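Local coordinates for protein putative (Helicobacter pylori, PDB 4O8S) that is a nucleotidyltransferase superfamily protein related to AbiEii-type toxins and probably transfers nucleotides, at residues A[22-27]-A[49-54]; A[38-43]-A[149-154]. All blocks are in the same frame, centred on the assembly; numbering follows the deposited sequence.

Contact 1 of 2, residues A[22-27]-A[49-54]; sequences DTPMVL and DCHKKI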
loop_
_atom_site.group_PDB
_atom_site.type_symbol
_atom_site.label_atom_id
_atom_site.label_comp_id
_atom_site.label_asym_id
_atom_site.label_seq_id
_atom_site.Cartn_x
_atom_site.Cartn_y
_atom_site.Cartn_z
ATOM N N ASP A 22 -4.316 10.218 16.615
ATOM C CA ASP A 22 -5.079 10.030 17.847
ATOM C C ASP A 22 -6.474 9.435 17.626
ATOM O O ASP A 22 -7.281 9.384 18.555
ATOM C CB ASP A 22 -5.167 11.340 18.637
ATOM C CG ASP A 22 -5.800 12.465 17.837
ATOM O OD1 ASP A 22 -5.903 12.341 16.601
ATOM O OD2 ASP A 22 -6.181 13.489 18.444
ATOM N N THR A 23 -6.753 8.972 16.403
ATOM C CA THR A 23 -8.023 8.302 16.093
ATOM C C THR A 23 -7.750 6.815 15.880
ATOM O O THR A 23 -6.591 6.393 15.936
ATOM C CB THR A 23 -8.644 8.874 14.819
ATOM O OG1 THR A 23 -7.931 8.359 13.688
ATOM C CG2 THR A 23 -8.591 10.402 14.828
ATOM N N PRO A 24 -8.801 6.002 15.647
ATOM C CA PRO A 24 -8.465 4.593 15.402
ATOM C C PRO A 24 -8.155 4.285 13.928
ATOM O O PRO A 24 -8.015 3.109 13.586
ATOM C CB PRO A 24 -9.743 3.843 15.827
ATOM C CG PRO A 24 -10.622 4.883 16.525
ATOM C CD PRO A 24 -10.248 6.178 15.891
HETATM N N MSE A 25 -8.068 5.312 13.085
HETATM C CA MSE A 25 -7.746 5.143 11.660
HETATM C C MSE A 25 -6.371 4.489 11.447
HETATM O O MSE A 25 -5.386 4.922 12.033
HETATM C CB MSE A 25 -7.740 6.507 10.973
HETATM C CG MSE A 25 -9.082 7.189 10.984
HETATM SE SE MSE A 25 -10.141 6.655 9.388
HETATM C CE MSE A 25 -9.457 7.921 8.100
ATOM N N VAL A 26 -6.310 3.471 10.589
ATOM C CA VAL A 26 -5.058 2.788 10.268
ATOM C C VAL A 26 -4.809 2.860 8.763
ATOM O O VAL A 26 -5.620 2.332 7.969
ATOM C CB VAL A 26 -5.132 1.300 10.651
ATOM C CG1 VAL A 26 -3.757 0.602 10.413
ATOM C CG2 VAL A 26 -5.621 1.143 12.100
ATOM N N LEU A 27 -3.713 3.512 8.368
ATOM C CA LEU A 27 -3.305 3.587 6.954
ATOM C C LEU A 27 -2.842 2.221 6.483
ATOM O O LEU A 27 -2.080 1.539 7.180
ATOM C CB LEU A 27 -2.170 4.593 6.775
ATOM C CG LEU A 27 -1.694 5.010 5.374
ATOM C CD1 LEU A 27 -2.739 5.896 4.686
ATOM C CD2 LEU A 27 -0.332 5.735 5.466
ATOM N N ASP A 49 -8.220 1.576 7.299
ATOM C CA ASP A 49 -9.218 0.766 8.007
ATOM C C ASP A 49 -9.543 1.542 9.266
ATOM O O ASP A 49 -8.690 2.265 9.783
ATOM C CB ASP A 49 -8.665 -0.592 8.439
ATOM C CG ASP A 49 -8.565 -1.575 7.305
ATOM O OD1 ASP A 49 -9.371 -1.485 6.340
ATOM O OD2 ASP A 49 -7.665 -2.444 7.378
ATOM N N CYS A 50 -10.771 1.401 9.754
ATOM C CA CYS A 50 -11.170 2.008 11.011
ATOM C C CYS A 50 -12.355 1.227 11.562
ATOM O O CYS A 50 -13.236 0.833 10.799
ATOM C CB CYS A 50 -11.583 3.457 10.782
ATOM S SG CYS A 50 -11.513 4.483 12.279
ATOM N N HIS A 51 -12.398 1.004 12.871
ATOM C CA HIS A 51 -13.490 0.209 13.440
ATOM C C HIS A 51 -14.753 1.031 13.739
ATOM O O HIS A 51 -15.828 0.459 13.952
ATOM C CB HIS A 51 -13.040 -0.536 14.698
ATOM C CG HIS A 51 -12.925 0.341 15.902
ATOM N ND1 HIS A 51 -11.776 1.037 16.210
ATOM C CD2 HIS A 51 -13.823 0.649 16.870
ATOM C CE1 HIS A 51 -11.967 1.727 17.323
ATOM N NE2 HIS A 51 -13.201 1.511 17.740
ATOM N N LYS A 52 -14.632 2.357 13.762
ATOM C CA LYS A 52 -15.815 3.205 13.924
ATOM C C LYS A 52 -15.708 4.527 13.164
ATOM O O LYS A 52 -14.626 4.910 12.693
ATOM C CB LYS A 52 -16.077 3.494 15.404
ATOM C CG LYS A 52 -15.116 4.526 15.998
ATOM C CD LYS A 52 -15.216 4.556 17.523
ATOM C CE LYS A 52 -14.106 5.411 18.127
ATOM N NZ LYS A 52 -13.968 5.228 19.607
ATOM N N LYS A 53 -16.837 5.220 13.062
ATOM C CA LYS A 53 -16.897 6.524 12.404
ATOM C C LYS A 53 -16.145 7.604 13.177
ATOM O O LYS A 53 -16.057 7.546 14.405
ATOM C CB LYS A 53 -18.357 6.959 12.232
ATOM C CG LYS A 53 -18.859 6.915 10.794
ATOM C CD LYS A 53 -18.957 5.484 10.283
ATOM C CE LYS A 53 -19.364 5.452 8.808
ATOM N NZ LYS A 53 -20.703 6.058 8.562
ATOM N N ILE A 54 -15.613 8.587 12.449
ATOM C CA ILE A 54 -14.933 9.738 13.045
ATOM C C ILE A 54 -15.325 11.030 12.308
ATOM O O ILE A 54 -16.081 10.989 11.326
ATOM C CB ILE A 54 -13.393 9.588 12.994
ATOM C CG1 ILE A 54 -12.894 9.691 11.553
ATOM C CG2 ILE A 54 -12.945 8.278 13.637
ATOM C CD1 ILE A 54 -11.685 10.604 11.374
HETATM O O HOH W 1 -9.418 0.862 13.877
#
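Val26 and Asp49 form an antiparallel hydrogen-bonded pair that joins the short strand 26-27 to strand 46-50 of the mixed sheet. Val26 N donates to Asp49 O at 2.8 Å, and Asp49 N returns a bond of 2.8 Å to Val26 O. The tight part of the contact lies beside this pair. Met25, a selenomethionine, has CG anti to its carbonyl carbon (chi1 -63°) and bends at chi2, which lays SE 3.8 Å from Cys50 CB. Cys50 SG, anti to its own backbone N (chi1 -159°), sits against the Pro24-Met25 peptide, 3.6 Å from Met25 N. The CD1 and CG2 methyls of Ile54 close this apolar patch against Met25 CG and Pro24 CD. Thr23 OG1 accepts from Met25 N in an ST turn and is also hydrogen-bonded to Leu20 O.

The exposed side touches at few points. One is close: His51 crosses the proline at about a right angle, with CE1 3.4 Å from Pro24 CB. Lys52 CE lies 3.9 Å from Pro24 CG. Water 1 donates to Pro24 O and makes a weak bond of 3.3 Å to His51 ND1. Two backbone bonds set the register, which leaves the Asp49 carboxylate to pair with Lys28 and Arg128.

Contact 2 of 2, residues A[38-43]-A[149-154]; sequences GLNRFS and DLFDLH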
loop_
_atom_site.group_PDB
_atom_site.type_symbol
_atom_site.label_atom_id
_atom_site.label_comp_id
_atom_site.label_asym_id
_atom_site.label_seq_id
_atom_site.Cartn_x
_atom_site.Cartn_y
_atom_site.Cartn_z
ATOM N N GLY A 38 9.324 2.769 3.168
ATOM C CA GLY A 38 10.393 3.041 2.219
ATOM C C GLY A 38 10.175 2.578 0.785
ATOM O O GLY A 38 11.138 2.387 0.024
ATOM N N LEU A 39 8.917 2.390 0.391
ATOM C CA LEU A 39 8.634 1.989 -0.986
ATOM C C LEU A 39 9.305 2.959 -1.970
ATOM O O LEU A 39 9.218 4.180 -1.796
ATOM C CB LEU A 39 7.115 1.977 -1.229
ATOM C CG LEU A 39 6.631 1.565 -2.624
ATOM C CD1 LEU A 39 6.918 0.105 -2.895
ATOM C CD2 LEU A 39 5.115 1.837 -2.752
ATOM N N ASN A 40 9.953 2.434 -3.008
ATOM C CA ASN A 40 10.699 3.298 -3.927
ATOM C C ASN A 40 9.957 3.619 -5.233
ATOM O O ASN A 40 10.553 3.654 -6.315
ATOM C CB ASN A 40 12.097 2.721 -4.218
ATOM C CG ASN A 40 12.032 1.354 -4.846
ATOM O OD1 ASN A 40 11.078 0.597 -4.622
ATOM N ND2 ASN A 40 13.034 1.029 -5.658
ATOM N N ARG A 41 8.648 3.836 -5.125
ATOM C CA ARG A 41 7.875 4.448 -6.206
ATOM C C ARG A 41 6.905 5.346 -5.468
ATOM O O ARG A 41 6.661 5.142 -4.271
ATOM C CB ARG A 41 7.123 3.390 -7.019
ATOM C CG ARG A 41 6.009 2.669 -6.242
ATOM C CD ARG A 41 5.142 1.824 -7.180
ATOM N NE ARG A 41 4.048 1.145 -6.483
ATOM C CZ ARG A 41 2.892 1.735 -6.182
ATOM N NH1 ARG A 41 2.701 3.003 -6.522
ATOM N NH2 ARG A 41 1.928 1.065 -5.544
ATOM N N PHE A 42 6.378 6.351 -6.147
ATOM C CA PHE A 42 5.402 7.246 -5.544
ATOM C C PHE A 42 4.049 6.556 -5.410
ATOM O O PHE A 42 3.777 5.560 -6.103
ATOM C CB PHE A 42 5.256 8.506 -6.405
ATOM C CG PHE A 42 4.647 9.674 -5.679
ATOM C CD1 PHE A 42 5.152 10.085 -4.449
ATOM C CD2 PHE A 42 3.578 10.378 -6.239
ATOM C CE1 PHE A 42 4.591 11.177 -3.774
ATOM C CE2 PHE A 42 3.019 11.469 -5.573
ATOM C CZ PHE A 42 3.527 11.865 -4.338
ATOM N N SER A 43 3.211 7.081 -4.517
ATOM C CA SER A 43 1.853 6.572 -4.279
ATOM C C SER A 43 0.960 7.775 -3.984
ATOM O O SER A 43 1.369 8.667 -3.246
ATOM C CB SER A 43 1.855 5.643 -3.066
ATOM O OG SER A 43 0.679 4.838 -3.003
ATOM N N ASP A 149 0.959 -4.039 -8.191
ATOM C CA ASP A 149 0.923 -5.182 -7.295
ATOM C C ASP A 149 2.225 -5.980 -7.410
ATOM O O ASP A 149 2.771 -6.473 -6.413
ATOM C CB ASP A 149 -0.278 -6.071 -7.613
ATOM C CG ASP A 149 -1.607 -5.382 -7.317
ATOM O OD1 ASP A 149 -1.605 -4.417 -6.518
ATOM O OD2 ASP A 149 -2.645 -5.804 -7.887
ATOM N N LEU A 150 2.721 -6.104 -8.637
ATOM C CA LEU A 150 3.967 -6.824 -8.874
ATOM C C LEU A 150 5.155 -6.056 -8.309
ATOM O O LEU A 150 5.995 -6.630 -7.607
ATOM C CB LEU A 150 4.166 -7.059 -10.373
ATOM C CG LEU A 150 5.454 -7.801 -10.730
ATOM C CD1 LEU A 150 5.540 -9.137 -9.999
ATOM C CD2 LEU A 150 5.533 -8.017 -12.227
ATOM N N PHE A 151 5.220 -4.761 -8.607
ATOM C CA PHE A 151 6.288 -3.912 -8.095
ATOM C C PHE A 151 6.353 -4.012 -6.574
ATOM O O PHE A 151 7.425 -4.202 -5.976
ATOM C CB PHE A 151 6.000 -2.459 -8.462
ATOM C CG PHE A 151 7.103 -1.502 -8.076
ATOM C CD1 PHE A 151 7.208 -1.015 -6.772
ATOM C CD2 PHE A 151 8.038 -1.085 -9.025
ATOM C CE1 PHE A 151 8.235 -0.129 -6.412
ATOM C CE2 PHE A 151 9.078 -0.206 -8.679
ATOM C CZ PHE A 151 9.173 0.276 -7.370
ATOM N N ASP A 152 5.195 -3.849 -5.947
ATOM C CA ASP A 152 5.139 -3.814 -4.495
ATOM C C ASP A 152 5.481 -5.150 -3.865
ATOM O O ASP A 152 6.220 -5.191 -2.866
ATOM C CB ASP A 152 3.773 -3.329 -4.016
ATOM C CG ASP A 152 3.435 -1.952 -4.545
ATOM O OD1 ASP A 152 4.368 -1.232 -4.949
ATOM O OD2 ASP A 152 2.238 -1.588 -4.554
ATOM N N LEU A 153 4.959 -6.239 -4.433
ATOM C CA LEU A 153 5.254 -7.570 -3.897
ATOM C C LEU A 153 6.737 -7.912 -4.044
ATOM O O LEU A 153 7.320 -8.552 -3.169
ATOM C CB LEU A 153 4.389 -8.650 -4.553
ATOM C CG LEU A 153 2.968 -8.756 -3.971
ATOM C CD1 LEU A 153 2.160 -9.802 -4.736
ATOM C CD2 LEU A 153 3.041 -9.111 -2.491
ATOM N N HIS A 154 7.335 -7.474 -5.152
ATOM C CA HIS A 154 8.766 -7.636 -5.374
ATOM C C HIS A 154 9.544 -6.834 -4.328
ATOM O O HIS A 154 10.483 -7.345 -3.726
ATOM C CB HIS A 154 9.113 -7.187 -6.795
ATOM C CG HIS A 154 10.580 -7.102 -7.065
ATOM N ND1 HIS A 154 11.325 -5.973 -6.784
ATOM C CD2 HIS A 154 11.443 -7.998 -7.606
ATOM C CE1 HIS A 154 12.584 -6.184 -7.130
ATOM N NE2 HIS A 154 12.681 -7.405 -7.631
#
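This is a buried salt bridge between a loop and a helix, backed by a CH-pi contact. It sits in the nucleotidyltransferase-type fold, where the loop between helix 29-36 and strand 46-50 meets helix 147-159. Arg41 of the loop grips Asp152 of the helix side-on, with one nitrogen to each carboxylate oxygen. Arg41 NE donates to Asp152 OD1 at 2.8 Å, with the oxygen tilted slightly out of the guanidinium plane. Arg41 NH2 donates to Asp152 OD2, also at 2.8 Å, along a nearly straight bond (171°). Both oxygens use their syn lone pairs, and the two flat groups are nearly coplanar. The paired bonds fix the rotation of the guanidinium.

Phe151 flanks the arginine chain. Arg41 is extended from CG to NE, and its CD lies over one face of the ring, 3.9 Å from the centroid. The guanidinium itself does not stack on the ring, for the two planes stand 78° apart. Phe151 reaches this place with CG anti to its backbone N (chi1 -175°). Asn40 OD1 approaches the ring obliquely, 3.4 Å from Phe151 CZ.

The charges extend beyond the pair. Lys133 of helix 126-139 also bridges to Asp152 OD2, and Glu30 of helix 29-36 pairs with Arg41 NH2. The salt bridge is thus part of a small charged network linking three helices and a loop. Such neighbours would probably help to keep both groups charged. Leu39 packs against the Arg41-Asp152 pair with both methyls: CD2 lies above one face of the guanidinium, toward its edge, while CD1 meets the edge of the Phe151 ring, 3.8 Å from CE1, and lies 3.5 Å from Asp152 OD1.

From the N terminus, the chain leaves helix 4-19 and enters 22-27, then runs through helix 29-36 into the loop 38-43. Strand 46-50 follows, and its end opens the segment 49-54, where contact 1 closes a loop of 21 intervening residues around that helix and loop. Contact 2 opens inside this loop and closes only at 149-154, after 105 residues that include most of the sheet and helix 126-139. The two contacts therefore cross. The centres of contact 1 and contact 2 lie about 24 Å apart, and they do not touch. Contact 1 ties two strands within the sheet, while contact 2 joins the loop after helix 29-36 to helix 147-159.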